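Local coordinates for protein Exo beta-1,2-glucooligosaccharide sophorohydrolase (non-reducing end) (Parabacteroides distasonis ATCC 8503, PDB 5Z06) that hydrolyses linear beta-1,2-glucan and beta-1,2-glucooligosaccharides as an exo-type enzyme, releasing sophorose from the non-reducing end, at residues V236-L248 with Y635-R649. Numbering follows the deposited sequence.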
loop_
_atom_site.group_PDB
_atom_site.type_symbol
_atom_site.label_atom_id
_atom_site.label_comp_id
_atom_site.label_asym_id
_atom_site.label_seq_id
_atom_site.Cartn_x
_atom_site.Cartn_y
_atom_site.Cartn_z
ATOM N N VAL A 236 2.491 -13.692 13.657
ATOM C CA VAL A 236 2.567 -14.611 12.542
ATOM C C VAL A 236 2.776 -13.790 11.295
ATOM O O VAL A 236 2.303 -12.655 11.187
ATOM C CB VAL A 236 1.327 -15.507 12.343
ATOM C CG1 VAL A 236 1.191 -16.481 13.493
ATOM C CG2 VAL A 236 0.038 -14.705 12.152
ATOM N N ARG A 237 3.505 -14.373 10.360
ATOM C CA ARG A 237 3.678 -13.756 9.089
ATOM C C ARG A 237 3.390 -14.778 8.024
ATOM O O ARG A 237 3.953 -15.869 8.006
ATOM C CB ARG A 237 5.085 -13.156 8.975
ATOM C CG ARG A 237 5.243 -11.852 9.738
ATOM C CD ARG A 237 4.439 -10.739 9.083
ATOM N NE ARG A 237 4.538 -9.456 9.771
ATOM C CZ ARG A 237 3.757 -9.042 10.773
ATOM N NH1 ARG A 237 2.802 -9.817 11.294
ATOM N NH2 ARG A 237 3.959 -7.843 11.294
ATOM N N ARG A 238 2.503 -14.397 7.129
ATOM C CA ARG A 238 2.179 -15.186 5.980
ATOM C C ARG A 238 3.422 -15.323 5.090
ATOM O O ARG A 238 4.302 -14.456 5.137
ATOM C CB ARG A 238 1.057 -14.502 5.215
ATOM C CG ARG A 238 -0.269 -14.463 5.941
ATOM C CD ARG A 238 -0.918 -15.819 5.875
ATOM N NE ARG A 238 -2.085 -15.927 6.736
ATOM C CZ ARG A 238 -2.866 -17.007 6.822
ATOM N NH1 ARG A 238 -2.628 -18.075 6.071
ATOM N NH2 ARG A 238 -3.907 -17.019 7.665
ATOM N N PRO A 239 3.494 -16.397 4.271
ATOM C CA PRO A 239 4.683 -16.714 3.441
ATOM C C PRO A 239 5.158 -15.630 2.447
ATOM O O PRO A 239 6.320 -15.611 2.090
ATOM C CB PRO A 239 4.259 -17.987 2.679
ATOM C CG PRO A 239 3.037 -18.486 3.367
ATOM C CD PRO A 239 2.362 -17.286 3.946
ATOM N N TRP A 240 4.253 -14.745 2.038
ATOM C CA TRP A 240 4.560 -13.559 1.213
ATOM C C TRP A 240 5.335 -12.456 1.947
ATOM O O TRP A 240 5.804 -11.504 1.321
ATOM C CB TRP A 240 3.275 -12.967 0.574
ATOM C CG TRP A 240 2.099 -12.741 1.511
ATOM C CD1 TRP A 240 1.052 -13.603 1.733
ATOM C CD2 TRP A 240 1.838 -11.586 2.318
ATOM N NE1 TRP A 240 0.167 -13.052 2.639
ATOM C CE2 TRP A 240 0.628 -11.818 3.012
ATOM C CE3 TRP A 240 2.502 -10.379 2.519
ATOM C CZ2 TRP A 240 0.079 -10.886 3.900
ATOM C CZ3 TRP A 240 1.964 -9.452 3.409
ATOM C CH2 TRP A 240 0.761 -9.708 4.084
ATOM N N MET A 241 5.492 -12.588 3.260
ATOM C CA MET A 241 6.329 -11.682 4.025
ATOM C C MET A 241 7.396 -12.501 4.772
ATOM O O MET A 241 7.083 -13.147 5.761
ATOM C CB MET A 241 5.415 -10.889 4.974
ATOM C CG MET A 241 6.021 -9.701 5.690
ATOM S SD MET A 241 6.718 -8.441 4.622
ATOM C CE MET A 241 5.230 -7.869 3.820
ATOM N N ASN A 242 8.646 -12.462 4.298
ATOM C CA ASN A 242 9.800 -13.101 4.960
ATOM C C ASN A 242 10.491 -12.180 5.966
ATOM O O ASN A 242 11.729 -12.141 6.097
ATOM C CB ASN A 242 10.827 -13.553 3.922
ATOM C CG ASN A 242 10.272 -14.592 2.979
ATOM O OD1 ASN A 242 9.476 -15.468 3.364
ATOM N ND2 ASN A 242 10.677 -14.495 1.724
ATOM N N ARG A 243 9.670 -11.473 6.718
ATOM C CA ARG A 243 10.130 -10.350 7.452
ATOM C C ARG A 243 9.149 -10.061 8.536
ATOM O O ARG A 243 7.956 -10.189 8.314
ATOM C CB ARG A 243 10.151 -9.163 6.515
ATOM C CG ARG A 243 11.360 -8.365 6.739
ATOM C CD ARG A 243 11.346 -7.087 5.927
ATOM N NE ARG A 243 12.661 -6.987 5.359
ATOM C CZ ARG A 243 13.777 -6.787 6.048
ATOM N NH1 ARG A 243 13.772 -6.568 7.355
ATOM N NH2 ARG A 243 14.913 -6.756 5.391
ATOM N N TYR A 244 9.634 -9.646 9.694
ATOM C CA TYR A 244 8.741 -9.245 10.752
ATOM C C TYR A 244 9.295 -8.029 11.462
ATOM O O TYR A 244 10.488 -7.973 11.777
ATOM C CB TYR A 244 8.497 -10.394 11.725
ATOM C CG TYR A 244 7.771 -9.927 12.944
ATOM C CD1 TYR A 244 6.473 -9.434 12.845
ATOM C CD2 TYR A 244 8.390 -9.928 14.190
ATOM C CE1 TYR A 244 5.796 -8.966 13.953
ATOM C CE2 TYR A 244 7.718 -9.484 15.311
ATOM C CZ TYR A 244 6.433 -9.004 15.189
ATOM O OH TYR A 244 5.801 -8.564 16.307
ATOM N N THR A 245 8.408 -7.062 11.679
ATOM C CA THR A 245 8.720 -5.834 12.338
ATOM C C THR A 245 8.100 -5.860 13.723
ATOM O O THR A 245 6.881 -5.799 13.879
ATOM C CB THR A 245 8.229 -4.649 11.502
ATOM O OG1 THR A 245 9.064 -4.534 10.342
ATOM C CG2 THR A 245 8.291 -3.360 12.296
ATOM N N ASP A 246 8.958 -5.949 14.732
ATOM C CA ASP A 246 8.501 -6.013 16.081
ATOM C C ASP A 246 8.618 -4.642 16.669
ATOM O O ASP A 246 9.715 -4.204 17.025
ATOM C CB ASP A 246 9.323 -6.979 16.915
ATOM C CG ASP A 246 8.639 -7.321 18.221
ATOM O OD1 ASP A 246 7.395 -7.484 18.224
ATOM O OD2 ASP A 246 9.342 -7.417 19.247
ATOM N N PHE A 247 7.483 -3.975 16.791
ATOM C CA PHE A 247 7.473 -2.665 17.364
ATOM C C PHE A 247 7.422 -2.780 18.884
ATOM O O PHE A 247 6.371 -3.006 19.443
ATOM C CB PHE A 247 6.306 -1.834 16.842
ATOM C CG PHE A 247 6.468 -0.386 17.138
ATOM C CD1 PHE A 247 6.013 0.144 18.336
ATOM C CD2 PHE A 247 7.145 0.427 16.258
ATOM C CE1 PHE A 247 6.177 1.488 18.614
ATOM C CE2 PHE A 247 7.341 1.756 16.542
ATOM C CZ PHE A 247 6.847 2.299 17.717
ATOM N N LEU A 248 8.562 -2.610 19.534
ATOM C CA LEU A 248 8.650 -2.651 20.999
ATOM C C LEU A 248 8.167 -1.368 21.630
ATOM O O LEU A 248 7.679 -1.383 22.743
ATOM C CB LEU A 248 10.095 -2.903 21.458
ATOM C CG LEU A 248 10.638 -4.235 20.951
ATOM C CD1 LEU A 248 12.153 -4.271 21.058
ATOM C CD2 LEU A 248 10.001 -5.381 21.715
ATOM N N TYR A 635 6.461 7.239 13.300
ATOM C CA TYR A 635 7.292 6.207 13.857
ATOM C C TYR A 635 7.132 6.089 15.366
ATOM O O TYR A 635 6.746 5.032 15.857
ATOM C CB TYR A 635 8.739 6.446 13.501
ATOM C CG TYR A 635 9.626 5.344 13.961
ATOM C CD1 TYR A 635 9.490 4.052 13.449
ATOM C CD2 TYR A 635 10.592 5.562 14.933
ATOM C CE1 TYR A 635 10.304 3.019 13.896
ATOM C CE2 TYR A 635 11.391 4.531 15.386
ATOM C CZ TYR A 635 11.247 3.263 14.864
ATOM O OH TYR A 635 12.065 2.254 15.318
ATOM N N ARG A 636 7.436 7.156 16.103
ATOM C CA ARG A 636 7.540 7.025 17.552
ATOM C C ARG A 636 6.214 6.904 18.231
ATOM O O ARG A 636 6.137 6.191 19.192
ATOM C CB ARG A 636 8.297 8.172 18.186
ATOM C CG ARG A 636 9.784 8.079 17.948
ATOM C CD ARG A 636 10.457 9.358 18.376
ATOM N NE ARG A 636 11.894 9.215 18.202
ATOM C CZ ARG A 636 12.718 10.146 17.741
ATOM N NH1 ARG A 636 12.273 11.330 17.393
ATOM N NH2 ARG A 636 14.002 9.880 17.617
ATOM N N ASN A 637 5.193 7.609 17.749
ATOM C CA ASN A 637 3.875 7.601 18.400
ATOM C C ASN A 637 2.939 6.589 17.793
ATOM O O ASN A 637 2.270 5.879 18.538
ATOM C CB ASN A 637 3.233 8.981 18.376
ATOM C CG ASN A 637 4.049 9.991 19.125
ATOM O OD1 ASN A 637 4.573 9.691 20.206
ATOM N ND2 ASN A 637 4.205 11.182 18.550
ATOM N N HIS A 638 2.899 6.518 16.461
ATOM C CA HIS A 638 2.015 5.578 15.756
ATOM C C HIS A 638 2.649 4.298 15.270
ATOM O O HIS A 638 1.985 3.503 14.638
ATOM C CB HIS A 638 1.332 6.279 14.589
ATOM C CG HIS A 638 0.610 7.504 15.005
ATOM N ND1 HIS A 638 -0.136 7.555 16.163
ATOM C CD2 HIS A 638 0.569 8.744 14.467
ATOM C CE1 HIS A 638 -0.629 8.773 16.305
ATOM N NE2 HIS A 638 -0.223 9.510 15.285
ATOM N N GLY A 639 3.911 4.074 15.586
ATOM C CA GLY A 639 4.640 2.978 14.995
ATOM C C GLY A 639 4.105 1.620 15.335
ATOM O O GLY A 639 4.170 0.740 14.503
ATOM N N SER A 640 3.552 1.454 16.540
ATOM C CA SER A 640 2.954 0.174 16.947
ATOM C C SER A 640 2.005 -0.407 15.916
ATOM O O SER A 640 1.972 -1.612 15.718
ATOM C CB SER A 640 2.204 0.335 18.262
ATOM O OG SER A 640 1.224 1.316 18.101
ATOM N N PHE A 641 1.234 0.459 15.262
ATOM C CA PHE A 641 0.364 0.046 14.156
ATOM C C PHE A 641 0.802 0.535 12.804
ATOM O O PHE A 641 0.461 -0.082 11.825
ATOM C CB PHE A 641 -1.086 0.491 14.391
ATOM C CG PHE A 641 -1.288 1.978 14.358
ATOM C CD1 PHE A 641 -1.561 2.629 13.164
ATOM C CD2 PHE A 641 -1.257 2.717 15.527
ATOM C CE1 PHE A 641 -1.773 3.986 13.133
ATOM C CE2 PHE A 641 -1.440 4.090 15.499
ATOM C CZ PHE A 641 -1.707 4.718 14.298
ATOM N N LEU A 642 1.526 1.648 12.737
ATOM C CA LEU A 642 1.811 2.305 11.467
ATOM C C LEU A 642 3.156 1.939 10.840
ATOM O O LEU A 642 3.332 2.116 9.642
ATOM C CB LEU A 642 1.717 3.818 11.634
ATOM C CG LEU A 642 1.660 4.674 10.380
ATOM C CD1 LEU A 642 0.502 4.229 9.515
ATOM C CD2 LEU A 642 1.465 6.129 10.761
ATOM N N TRP A 643 4.111 1.457 11.637
ATOM C CA TRP A 643 5.436 1.094 11.121
ATOM C C TRP A 643 5.495 -0.396 10.855
ATOM O O TRP A 643 5.189 -1.188 11.711
ATOM C CB TRP A 643 6.518 1.462 12.096
ATOM C CG TRP A 643 7.849 1.103 11.610
ATOM C CD1 TRP A 643 8.614 0.086 12.051
ATOM C CD2 TRP A 643 8.591 1.765 10.585
ATOM N NE1 TRP A 643 9.800 0.052 11.363
ATOM C CE2 TRP A 643 9.823 1.085 10.464
ATOM C CE3 TRP A 643 8.352 2.881 9.776
ATOM C CZ2 TRP A 643 10.815 1.472 9.557
ATOM C CZ3 TRP A 643 9.339 3.276 8.859
ATOM C CH2 TRP A 643 10.563 2.565 8.764
ATOM N N GLY A 644 5.900 -0.758 9.660
ATOM C CA GLY A 644 5.908 -2.127 9.238
ATOM C C GLY A 644 7.198 -2.456 8.505
ATOM O O GLY A 644 8.147 -1.647 8.466
ATOM N N GLU A 645 7.158 -3.611 7.850
ATOM C CA GLU A 645 8.327 -4.269 7.278
ATOM C C GLU A 645 8.840 -3.546 6.062
ATOM O O GLU A 645 10.043 -3.635 5.749
ATOM C CB GLU A 645 7.978 -5.710 6.890
ATOM C CG GLU A 645 7.716 -6.630 8.075
ATOM C CD GLU A 645 6.361 -6.458 8.730
ATOM O OE1 GLU A 645 5.501 -5.735 8.211
ATOM O OE2 GLU A 645 6.155 -7.089 9.766
ATOM N N TYR A 646 7.928 -2.856 5.357
ATOM C CA TYR A 646 8.284 -2.125 4.159
ATOM C C TYR A 646 8.119 -0.622 4.323
ATOM O O TYR A 646 7.919 0.090 3.356
ATOM C CB TYR A 646 7.518 -2.653 2.961
ATOM C CG TYR A 646 7.883 -4.055 2.519
ATOM C CD1 TYR A 646 9.176 -4.568 2.658
ATOM C CD2 TYR A 646 6.943 -4.863 1.937
ATOM C CE1 TYR A 646 9.473 -5.847 2.250
ATOM C CE2 TYR A 646 7.250 -6.133 1.510
ATOM C CZ TYR A 646 8.512 -6.608 1.668
ATOM O OH TYR A 646 8.781 -7.866 1.244
ATOM N N GLY A 647 8.275 -0.142 5.549
ATOM C CA GLY A 647 8.152 1.265 5.859
ATOM C C GLY A 647 6.798 1.438 6.503
ATOM O O GLY A 647 6.240 0.498 7.070
ATOM N N PHE A 648 6.249 2.628 6.400
ATOM C CA PHE A 648 4.972 2.881 7.036
ATOM C C PHE A 648 3.883 2.228 6.239
ATOM O O PHE A 648 3.959 2.148 5.018
ATOM C CB PHE A 648 4.683 4.362 7.195
ATOM C CG PHE A 648 5.665 5.066 8.055
ATOM C CD1 PHE A 648 5.518 5.070 9.428
ATOM C CD2 PHE A 648 6.732 5.755 7.498
ATOM C CE1 PHE A 648 6.423 5.744 10.221
ATOM C CE2 PHE A 648 7.647 6.416 8.298
ATOM C CZ PHE A 648 7.489 6.406 9.656
ATOM N N ARG A 649 2.848 1.799 6.940
ATOM C CA ARG A 649 1.679 1.281 6.264
ATOM C C ARG A 649 1.067 2.355 5.396
ATOM O O ARG A 649 1.264 3.535 5.614
ATOM C CB ARG A 649 0.683 0.727 7.267
ATOM C CG ARG A 649 1.293 -0.438 8.006
ATOM C CD ARG A 649 0.309 -1.168 8.879
ATOM N NE ARG A 649 1.055 -2.107 9.695
ATOM C CZ ARG A 649 1.487 -3.289 9.273
ATOM N NH1 ARG A 649 1.241 -3.711 8.027
ATOM N NH2 ARG A 649 2.167 -4.055 10.112
#
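A buried interface of salt bridge, aromatic and apolar contacts joins the beta-rich N-terminal part of the chain to the helical glucoamylase-like part. At its centre Arg237 meets Glu645 side-on. Both NE (2.9 Å) and NH2 (2.8 Å) of Arg237 donate to Glu645 OE2. OE2 of Glu645 receives NH2 of Arg237 on its syn lone pair, and NE from above the carboxylate plane. The backbone N of Thr245 gives Glu645 OE2 a third bond of 3.0 Å, so one oxygen is gripped three times. Next to it, Met241 SD lies 4.3 Å from the centroid of the Tyr646 ring, a Met-aromatic contact. The bends at chi2 and chi3 (58° and 66°) turn CE toward Tyr646 CE2. At the other end, one face of Phe247 lies on the backbone of helix 639-642. Gly639 CA makes a CH-pi contact with it, 3.8 Å from the centroid of the Phe247 ring. The edge of Phe247 points to the face of Tyr635 in a T-shaped pair, with the planes at 78°. Strand 243-247 pairs with strand 204-210 in an antiparallel sheet, while Tyr635, Trp643 and Tyr646 also touch helix 284-297.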